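Local coordinates for protein decapping nuclease RAI1 (Scheffersomyces stipitis, PDB 5BTO) that removes NAD caps, and hydrolyses m7G-capped and 5'-triphosphate ends of RNA, with a divalent metal, and binds and stimulates the exoribonuclease RAT1, at residues A[33-36]-A[40-43]; A[119-124]-A[130-135]; A[179-184]-A[257-262]; A[218-223]-A[229-234]. All blocks are in the same frame, centred on the assembly; numbering follows the deposited sequence.

In the fold
From the N terminus, contact 1 comes first. It closes the short hairpin of strands 27-34 and 40-41, at one edge of the large mixed sheet. In contact 2, a loop after helix 115-123 brings the chain back as strand 132-139 of the same sheet, which packs against the helix. Contact 3 closes a loop of 72 residues, joining helix 169-188 to strand 254-261 of the smaller, four-stranded sheet. Contact 4 is nested inside that loop. It is the hairpin of strands 216-225 and 228-235, back in the large sheet. Contacts 1 and 4 lie on adjoining strands, 27-34 and 216-225, their nearest atoms about 5 Å apart without touching. Contacts 1, 2 and 3 follow in series.

Contact 1 of 4, residues A[33-36]-A[40-43]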
# COMPACT_ATOMS: atom_id res chain seq x y z
N ALA A 33 -28.77 21.93 13.86
CA ALA A 33 -28.00 23.15 14.01
C ALA A 33 -27.54 23.37 15.44
O ALA A 33 -28.07 22.77 16.38
CB ALA A 33 -28.82 24.36 13.52
N ARG A 34 -26.53 24.21 15.61
CA ARG A 34 -26.17 24.71 16.92
C ARG A 34 -26.49 26.20 16.90
O ARG A 34 -26.11 26.90 15.97
CB ARG A 34 -24.68 24.47 17.20
CG ARG A 34 -24.23 24.82 18.61
CD ARG A 34 -22.79 24.38 18.87
NE ARG A 34 -21.83 25.22 18.17
CZ ARG A 34 -20.55 24.91 17.99
NH1 ARG A 34 -20.07 23.76 18.45
NH2 ARG A 34 -19.75 25.74 17.34
N ASP A 35 -27.22 26.69 17.91
CA ASP A 35 -27.64 28.09 17.90
C ASP A 35 -26.61 29.01 18.55
O ASP A 35 -25.53 28.57 18.95
CB ASP A 35 -29.04 28.29 18.50
CG ASP A 35 -29.10 28.00 19.99
OD1 ASP A 35 -28.05 28.00 20.66
OD2 ASP A 35 -30.23 27.78 20.50
N ILE A 36 -26.95 30.29 18.62
CA ILE A 36 -26.06 31.32 19.13
C ILE A 36 -25.69 31.06 20.59
O ILE A 36 -24.61 31.44 21.04
CB ILE A 36 -26.69 32.71 19.00
CG1 ILE A 36 -25.69 33.79 19.43
CG2 ILE A 36 -27.97 32.80 19.83
CD1 ILE A 36 -24.45 33.84 18.59
N PHE A 40 -28.36 22.82 20.76
CA PHE A 40 -28.65 22.11 19.51
C PHE A 40 -30.13 22.15 19.14
O PHE A 40 -31.01 22.10 20.01
CB PHE A 40 -28.13 20.67 19.57
CG PHE A 40 -26.63 20.59 19.51
CD1 PHE A 40 -25.97 20.69 18.29
CD2 PHE A 40 -25.89 20.43 20.66
CE1 PHE A 40 -24.60 20.63 18.23
CE2 PHE A 40 -24.51 20.36 20.60
CZ PHE A 40 -23.86 20.46 19.39
N VAL A 41 -30.39 22.27 17.83
CA VAL A 41 -31.74 22.35 17.29
C VAL A 41 -31.96 21.18 16.33
O VAL A 41 -31.15 20.96 15.43
CB VAL A 41 -31.93 23.65 16.50
CG1 VAL A 41 -33.38 23.80 16.05
CG2 VAL A 41 -31.48 24.84 17.35
N TYR A 42 -33.05 20.43 16.52
CA TYR A 42 -33.27 19.18 15.79
C TYR A 42 -34.52 19.15 14.92
O TYR A 42 -34.62 18.32 14.01
CB TYR A 42 -33.28 17.98 16.75
CG TYR A 42 -31.98 17.79 17.48
CD1 TYR A 42 -30.87 17.28 16.82
CD2 TYR A 42 -31.85 18.12 18.83
CE1 TYR A 42 -29.67 17.11 17.48
CE2 TYR A 42 -30.65 17.94 19.50
CZ TYR A 42 -29.56 17.44 18.82
OH TYR A 42 -28.35 17.25 19.45
N ASP A 43 -35.48 20.04 15.20
CA ASP A 43 -36.72 20.09 14.43
C ASP A 43 -36.43 20.60 13.03
O ASP A 43 -35.82 21.65 12.86
CB ASP A 43 -37.73 21.01 15.10
CG ASP A 43 -39.03 21.10 14.33
OD1 ASP A 43 -39.15 21.97 13.45
OD2 ASP A 43 -39.95 20.29 14.60
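R34 crosses the F40 ring at a slant, with its CG over one face near the rim. R34 CB comes 4.0 Å from F40 CE1, and R34 CD is 4.1 Å from F40 CZ. R34 CG is anti to the backbone N (chi1 -174°), which carries the aliphatic part across the ring. The guanidinium is turned 57° from the ring plane. It is held by the backbone O of Y214 and by N83 OD1. These residues belong to a beta hairpin at the edge of the large sheet, and R34 and F40 are its antiparallel non-hydrogen-bonded pair. The next pair, A33 and V41, is hydrogen-bonded. A33 N donates to V41 O at 3.0 Å, and V41 N donates to A33 O at 2.8 Å. F40 CA also makes a CA-H...O contact with A33 O. On the other face of the hairpin A33 CB meets V41 CB at 4.4 Å. Replacing F40 by alanine is likely to leave the R34 methylenes without the ring beside them and to open a gap next to C89 of helix 87-101. V41 packs on I46 and V47 of helix 44-50.

Contact 2 of 4, residues A[119-124]-A[130-135]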
# COMPACT_ATOMS: atom_id res chain seq x y z
N THR A 119 -12.59 13.99 4.99
CA THR A 119 -11.70 14.92 4.30
C THR A 119 -10.23 14.72 4.69
O THR A 119 -9.33 14.78 3.84
CB THR A 119 -12.11 16.39 4.58
OG1 THR A 119 -13.45 16.61 4.11
CG2 THR A 119 -11.15 17.35 3.88
N LYS A 120 -9.98 14.48 5.97
CA LYS A 120 -8.61 14.21 6.41
C LYS A 120 -8.03 12.97 5.71
O LYS A 120 -6.85 12.94 5.37
CB LYS A 120 -8.55 14.01 7.92
CG LYS A 120 -8.84 15.26 8.74
CD LYS A 120 -8.64 14.98 10.22
CE LYS A 120 -8.64 16.27 11.03
NZ LYS A 120 -8.19 16.02 12.44
N LEU A 121 -8.86 11.94 5.51
CA LEU A 121 -8.40 10.75 4.82
C LEU A 121 -8.18 11.01 3.33
O LEU A 121 -7.16 10.61 2.75
CB LEU A 121 -9.39 9.59 5.03
CG LEU A 121 -9.58 9.13 6.48
CD1 LEU A 121 -10.64 8.05 6.55
CD2 LEU A 121 -8.25 8.59 7.02
N LEU A 122 -9.12 11.73 2.71
CA LEU A 122 -9.05 12.00 1.29
C LEU A 122 -7.84 12.86 0.94
O LEU A 122 -7.20 12.66 -0.10
CB LEU A 122 -10.36 12.68 0.83
CG LEU A 122 -10.55 13.15 -0.61
CD1 LEU A 122 -10.31 12.06 -1.62
CD2 LEU A 122 -11.97 13.73 -0.78
N ALA A 123 -7.51 13.80 1.82
CA ALA A 123 -6.46 14.78 1.54
C ALA A 123 -5.08 14.30 1.98
O ALA A 123 -4.08 14.95 1.71
CB ALA A 123 -6.78 16.11 2.20
N LEU A 124 -5.05 13.16 2.67
CA LEU A 124 -3.81 12.65 3.28
C LEU A 124 -2.58 12.53 2.36
O LEU A 124 -1.48 12.91 2.76
CB LEU A 124 -4.10 11.30 4.00
CG LEU A 124 -2.96 10.61 4.76
CD1 LEU A 124 -3.51 9.77 5.92
CD2 LEU A 124 -2.10 9.74 3.83
N ASP A 130 0.53 15.82 8.52
CA ASP A 130 -0.63 15.98 9.41
C ASP A 130 -1.06 14.63 9.97
O ASP A 130 -1.37 13.71 9.21
CB ASP A 130 -1.82 16.62 8.68
CG ASP A 130 -1.53 18.03 8.20
OD1 ASP A 130 -0.60 18.68 8.73
OD2 ASP A 130 -2.26 18.51 7.30
N PRO A 131 -1.07 14.50 11.30
CA PRO A 131 -1.53 13.25 11.92
C PRO A 131 -3.03 13.04 11.76
O PRO A 131 -3.79 14.01 11.62
CB PRO A 131 -1.19 13.44 13.40
CG PRO A 131 -1.17 14.93 13.59
CD PRO A 131 -0.61 15.48 12.31
N VAL A 132 -3.45 11.78 11.76
CA VAL A 132 -4.86 11.43 11.77
C VAL A 132 -5.08 10.37 12.84
O VAL A 132 -4.33 9.40 12.93
CB VAL A 132 -5.34 10.86 10.42
CG1 VAL A 132 -6.82 10.48 10.48
CG2 VAL A 132 -5.11 11.87 9.30
N ASP A 133 -6.09 10.57 13.68
CA ASP A 133 -6.46 9.55 14.66
C ASP A 133 -7.97 9.44 14.76
O ASP A 133 -8.65 10.41 15.11
CB ASP A 133 -5.85 9.85 16.03
CG ASP A 133 -4.35 9.62 16.05
OD1 ASP A 133 -3.93 8.45 16.20
OD2 ASP A 133 -3.60 10.60 15.92
N LEU A 134 -8.50 8.27 14.42
CA LEU A 134 -9.94 8.06 14.43
C LEU A 134 -10.32 6.84 15.24
O LEU A 134 -9.62 5.83 15.21
CB LEU A 134 -10.47 7.88 13.01
CG LEU A 134 -10.11 8.97 11.99
CD1 LEU A 134 -10.50 8.50 10.59
CD2 LEU A 134 -10.81 10.28 12.34
N ASN A 135 -11.42 6.94 15.98
CA ASN A 135 -11.98 5.79 16.67
C ASN A 135 -13.06 5.19 15.79
O ASN A 135 -13.84 5.92 15.18
CB ASN A 135 -12.58 6.19 18.01
CG ASN A 135 -11.54 6.62 19.02
OD1 ASN A 135 -10.41 6.15 18.99
ND2 ASN A 135 -11.92 7.53 19.91
O HOH W 1 -7.26 13.22 13.51
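A helix packed on a strand of the large mixed sheet makes this contact, inside the PD-(D/E)XK nuclease fold of the family. Helix 115-123 is followed by a loop, and the chain returns as strand 132-139. The axes of segments 119-123 and 132-135 come within 9.8 Å, and their directions differ by 137°. No hydrogen bond joins the two segments directly. L121 carries much of the contact, with one methyl for each partner. Its CD1 meets L134 CD1 tip to tip at 4.1 Å. Its CD2 reaches V132 CG1 at 4.2 Å, where the two side chains cross at about a right angle. With chi1 at -62°, L121 sets its CG opposite the carbonyl carbon, and the fork there divides the two methyls between V132 and L134. V132 uses its other methyl too. V132 CG2 lies 4.3 Å from L124 CD1 and also touches K120 CB. V132 is thus held by three residues of segment 119-124, K120, L121 and L124. K120 lies at the exposed margin. Its chain is extended, and NZ donates to a water at 3.1 Å. The same water accepts a bond from D133 N at 2.9 Å and so bridges helix and strand. D133 CB points away from the helix, and its carboxylate forms a salt bridge with R155 and a hydrogen bond with S363 OG. Strand 359-365 lies beside strand 132-139, and its F364 touches both V132 and L124. Helix 333-350 covers L121 through V343 and L124 through W339. Helix 266-286 packs against T119, L122 and A123.

Contact 3 of 4, residues A[179-184]-A[257-262]; sequences EFSGYK and LKTTRI
T259 of the strand touches S181 and G182 of the helix. Before it, L257 is linked to G182 by a water alone. This water donates to L257 O at 3.1 Å and to G182 O at 2.8 Å. L257 belongs to the divalent metal site, and its N is bonded to D237 OD2. K258, a substrate-binding residue, points away from the helix, and its NZ forms a salt bridge with E256 and a hydrogen bond with Q282 OE1. T259 points toward the helix and makes the direct contact. Its OG1 is 3.8 Å from G182 CA, and its CG2 is 4.0 Å from the same atom. T259 OG1 sits between the backbone N and the carbonyl carbon (chi1 67°), on the side of S181. The hydroxyls of S181 and T259 are 4.0 Å apart and do not bond directly. A second water joins them, donating to S181 OG at 2.7 Å and lying 3.1 Å from T259 OG1. S181 OG is also bonded to C178 O. A valine at T259 would probably cost this water one of its partners and break the bridge to S181. T260 turns away again, and its OG1 bonds to K275. R261 forms salt bridges with D298 and E264. The contact brings together two elements of the metal site, since E186 lies further along helix 169-188. Strand 290-296 pairs with strand 254-261, and helix 266-286 packs on K258, T260 and R261.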
# COMPACT_ATOMS: atom_id res chain seq x y z
N GLU A 179 -8.06 33.88 11.53
CA GLU A 179 -9.17 32.97 11.84
C GLU A 179 -10.48 33.75 11.90
O GLU A 179 -11.50 33.31 11.38
CB GLU A 179 -8.93 32.25 13.17
CG GLU A 179 -10.01 31.22 13.49
CD GLU A 179 -10.00 30.78 14.95
OE1 GLU A 179 -10.69 29.79 15.27
OE2 GLU A 179 -9.32 31.42 15.77
N PHE A 180 -10.44 34.91 12.54
CA PHE A 180 -11.61 35.75 12.66
C PHE A 180 -12.13 36.18 11.29
O PHE A 180 -13.34 36.17 11.05
CB PHE A 180 -11.30 36.99 13.51
CG PHE A 180 -12.39 38.02 13.50
CD1 PHE A 180 -13.50 37.89 14.33
CD2 PHE A 180 -12.32 39.12 12.66
CE1 PHE A 180 -14.51 38.84 14.32
CE2 PHE A 180 -13.33 40.07 12.64
CZ PHE A 180 -14.42 39.93 13.47
N SER A 181 -11.21 36.56 10.41
CA SER A 181 -11.56 37.08 9.09
C SER A 181 -12.47 36.14 8.29
O SER A 181 -13.29 36.60 7.50
CB SER A 181 -10.30 37.44 8.29
OG SER A 181 -9.58 36.28 7.89
N GLY A 182 -12.33 34.83 8.49
CA GLY A 182 -13.17 33.87 7.80
C GLY A 182 -14.61 33.97 8.26
O GLY A 182 -15.54 33.99 7.44
N TYR A 183 -14.80 34.02 9.57
CA TYR A 183 -16.13 34.21 10.14
C TYR A 183 -16.71 35.58 9.80
O TYR A 183 -17.91 35.71 9.56
CB TYR A 183 -16.10 34.01 11.66
CG TYR A 183 -15.67 32.62 12.09
CD1 TYR A 183 -16.55 31.55 12.00
CD2 TYR A 183 -14.39 32.38 12.57
CE1 TYR A 183 -16.16 30.27 12.38
CE2 TYR A 183 -13.99 31.11 12.95
CZ TYR A 183 -14.88 30.06 12.86
OH TYR A 183 -14.50 28.79 13.24
N LYS A 184 -15.85 36.60 9.76
CA LYS A 184 -16.30 37.94 9.39
C LYS A 184 -16.80 37.95 7.95
O LYS A 184 -17.83 38.55 7.65
CB LYS A 184 -15.17 38.96 9.57
CG LYS A 184 -15.51 40.39 9.15
CD LYS A 184 -16.58 41.02 10.05
CE LYS A 184 -16.74 42.51 9.76
NZ LYS A 184 -17.58 43.21 10.77
N LEU A 257 -18.21 29.11 1.80
CA LEU A 257 -17.57 30.43 1.82
C LEU A 257 -16.21 30.35 2.50
O LEU A 257 -16.12 29.92 3.65
CB LEU A 257 -18.45 31.43 2.57
CG LEU A 257 -19.86 31.60 2.02
CD1 LEU A 257 -20.68 32.52 2.91
CD2 LEU A 257 -19.80 32.13 0.60
N LYS A 258 -15.16 30.79 1.81
CA LYS A 258 -13.80 30.71 2.35
C LYS A 258 -13.06 32.01 2.09
O LYS A 258 -13.47 32.80 1.25
CB LYS A 258 -13.03 29.57 1.67
CG LYS A 258 -13.68 28.22 1.73
CD LYS A 258 -13.57 27.61 3.10
CE LYS A 258 -13.84 26.10 3.04
NZ LYS A 258 -14.13 25.51 4.38
N THR A 259 -11.95 32.20 2.81
CA THR A 259 -11.09 33.35 2.58
C THR A 259 -9.63 32.93 2.50
O THR A 259 -9.24 31.88 3.02
CB THR A 259 -11.19 34.38 3.72
OG1 THR A 259 -10.65 33.81 4.92
CG2 THR A 259 -12.64 34.79 3.95
N THR A 260 -8.82 33.77 1.86
CA THR A 260 -7.39 33.53 1.79
C THR A 260 -6.71 34.85 1.41
O THR A 260 -7.39 35.80 1.02
CB THR A 260 -7.07 32.43 0.75
OG1 THR A 260 -5.72 31.96 0.93
CG2 THR A 260 -7.27 32.95 -0.67
N ARG A 261 -5.39 34.91 1.54
CA ARG A 261 -4.67 36.12 1.19
C ARG A 261 -4.62 36.29 -0.33
O ARG A 261 -4.59 35.30 -1.06
CB ARG A 261 -3.25 36.07 1.77
CG ARG A 261 -2.41 37.32 1.50
CD ARG A 261 -1.13 37.32 2.32
NE ARG A 261 -0.32 38.49 2.01
CZ ARG A 261 0.78 38.83 2.68
NH1 ARG A 261 1.19 38.09 3.70
NH2 ARG A 261 1.47 39.91 2.33
N ILE A 262 -4.64 37.54 -0.79
CA ILE A 262 -4.47 37.82 -2.21
C ILE A 262 -3.22 37.14 -2.76
O ILE A 262 -2.25 36.93 -2.04
CB ILE A 262 -4.38 39.33 -2.50
CG1 ILE A 262 -3.32 39.99 -1.63
CG2 ILE A 262 -5.73 40.00 -2.27
CD1 ILE A 262 -3.17 41.50 -1.90
O HOH W 2 -8.20 35.60 5.71
O HOH W 3 -14.91 32.18 5.36

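Contact 4 of 4, residues A[218-223]-A[229-234]; sequences ISVIKT and KMLLAG
V220 and L231 form the tight part of this antiparallel hairpin, with V220 CG1 3.7 Å from L231 CG. The two are diagonal neighbours on the face that also holds A233 and K222. V220 CG2 meets A233 CB at 4.0 Å, and I218 CG2 touches that same CB. A chi1 of -169° swings L231 so that its CG and methyls come over V220 and the I221 carbonyl. On the other face I221 CG1 packs on L232 CB at 3.9 Å. T223 CG2 lies 4.0 Å from L232 CG. The buried S219 OG is hydrogen-bonded to E28 OE1. Six backbone hydrogen bonds hold the ladder, two in each of the pairs S219-G234, I221-L232 and T223-M230. The T223 N to M230 O bond is 2.8 Å long and runs nearly along the C=O axis. The return bond from M230 N to T223 O is nearly straight at hydrogen (171°), yet its donor stands above the carbonyl plane. The solvent side is at the turn end. There K222 touches L231 CD1 only by its CG, at 3.9 Å. K229 is exposed, and its amine extends beyond the partner strand. The hairpin lies within the large sheet, close to the substrate-binding residues R115 and E235. Strand 27-34 flanks strand 216-225, strand 111-114 flanks strand 228-235, and helix 333-350 packs on M230.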
# COMPACT_ATOMS: atom_id res chain seq x y z
N ILE A 218 -25.86 22.18 10.07
CA ILE A 218 -25.23 20.90 9.73
C ILE A 218 -26.15 20.08 8.84
O ILE A 218 -27.27 19.74 9.25
CB ILE A 218 -24.91 20.06 10.99
CG1 ILE A 218 -24.14 20.88 12.02
CG2 ILE A 218 -24.14 18.78 10.61
CD1 ILE A 218 -22.77 21.30 11.55
N SER A 219 -25.68 19.78 7.64
CA SER A 219 -26.41 18.92 6.72
C SER A 219 -25.92 17.48 6.90
O SER A 219 -24.73 17.22 7.02
CB SER A 219 -26.18 19.38 5.27
OG SER A 219 -26.72 18.46 4.34
N VAL A 220 -26.86 16.54 6.92
CA VAL A 220 -26.49 15.13 7.00
C VAL A 220 -26.98 14.42 5.75
O VAL A 220 -28.18 14.45 5.43
CB VAL A 220 -27.05 14.44 8.26
CG1 VAL A 220 -26.43 13.05 8.40
CG2 VAL A 220 -26.76 15.29 9.48
N ILE A 221 -26.05 13.78 5.05
CA ILE A 221 -26.31 13.25 3.72
C ILE A 221 -26.06 11.76 3.66
O ILE A 221 -25.30 11.22 4.47
CB ILE A 221 -25.40 13.94 2.66
CG1 ILE A 221 -23.92 13.60 2.91
CG2 ILE A 221 -25.59 15.46 2.69
CD1 ILE A 221 -23.03 13.92 1.73
N LYS A 222 -26.72 11.11 2.71
CA LYS A 222 -26.38 9.74 2.35
C LYS A 222 -25.55 9.80 1.09
O LYS A 222 -25.86 10.54 0.15
CB LYS A 222 -27.64 8.90 2.12
CG LYS A 222 -28.26 8.34 3.37
CD LYS A 222 -29.49 7.50 3.04
CE LYS A 222 -29.23 6.56 1.87
NZ LYS A 222 -28.37 5.39 2.21
N THR A 223 -24.45 9.06 1.08
CA THR A 223 -23.60 9.03 -0.09
C THR A 223 -22.88 7.69 -0.12
O THR A 223 -23.29 6.75 0.56
CB THR A 223 -22.62 10.22 -0.09
OG1 THR A 223 -21.89 10.26 -1.32
CG2 THR A 223 -21.67 10.13 1.10
N LYS A 229 -21.76 2.35 1.52
CA LYS A 229 -22.77 3.39 1.73
C LYS A 229 -22.42 4.15 3.00
O LYS A 229 -22.07 3.54 4.01
CB LYS A 229 -24.16 2.77 1.86
CG LYS A 229 -24.62 1.99 0.64
CD LYS A 229 -26.04 1.46 0.86
CE LYS A 229 -26.53 0.66 -0.33
NZ LYS A 229 -25.76 -0.60 -0.50
N MET A 230 -22.50 5.47 2.96
CA MET A 230 -22.06 6.27 4.10
C MET A 230 -23.03 7.39 4.43
O MET A 230 -23.66 7.96 3.54
CB MET A 230 -20.66 6.86 3.82
CG MET A 230 -19.64 5.76 3.51
SD MET A 230 -18.03 6.39 3.00
CE MET A 230 -17.40 7.00 4.55
N LEU A 231 -23.15 7.69 5.72
CA LEU A 231 -23.89 8.85 6.19
C LEU A 231 -22.83 9.85 6.63
O LEU A 231 -21.96 9.50 7.45
CB LEU A 231 -24.80 8.46 7.37
CG LEU A 231 -25.84 9.48 7.83
CD1 LEU A 231 -26.91 9.67 6.76
CD2 LEU A 231 -26.50 9.10 9.14
N LEU A 232 -22.84 11.05 6.06
CA LEU A 232 -21.86 12.07 6.43
C LEU A 232 -22.53 13.33 6.93
O LEU A 232 -23.42 13.88 6.27
CB LEU A 232 -20.99 12.48 5.23
CG LEU A 232 -20.09 11.49 4.51
CD1 LEU A 232 -19.22 12.25 3.48
CD2 LEU A 232 -19.23 10.79 5.53
N ALA A 233 -22.09 13.82 8.08
CA ALA A 233 -22.58 15.09 8.61
C ALA A 233 -21.55 16.19 8.33
O ALA A 233 -20.35 15.98 8.55
CB ALA A 233 -22.84 14.97 10.10
N GLY A 234 -22.00 17.34 7.85
CA GLY A 234 -21.09 18.42 7.54
C GLY A 234 -21.70 19.80 7.67
O GLY A 234 -22.83 20.02 7.24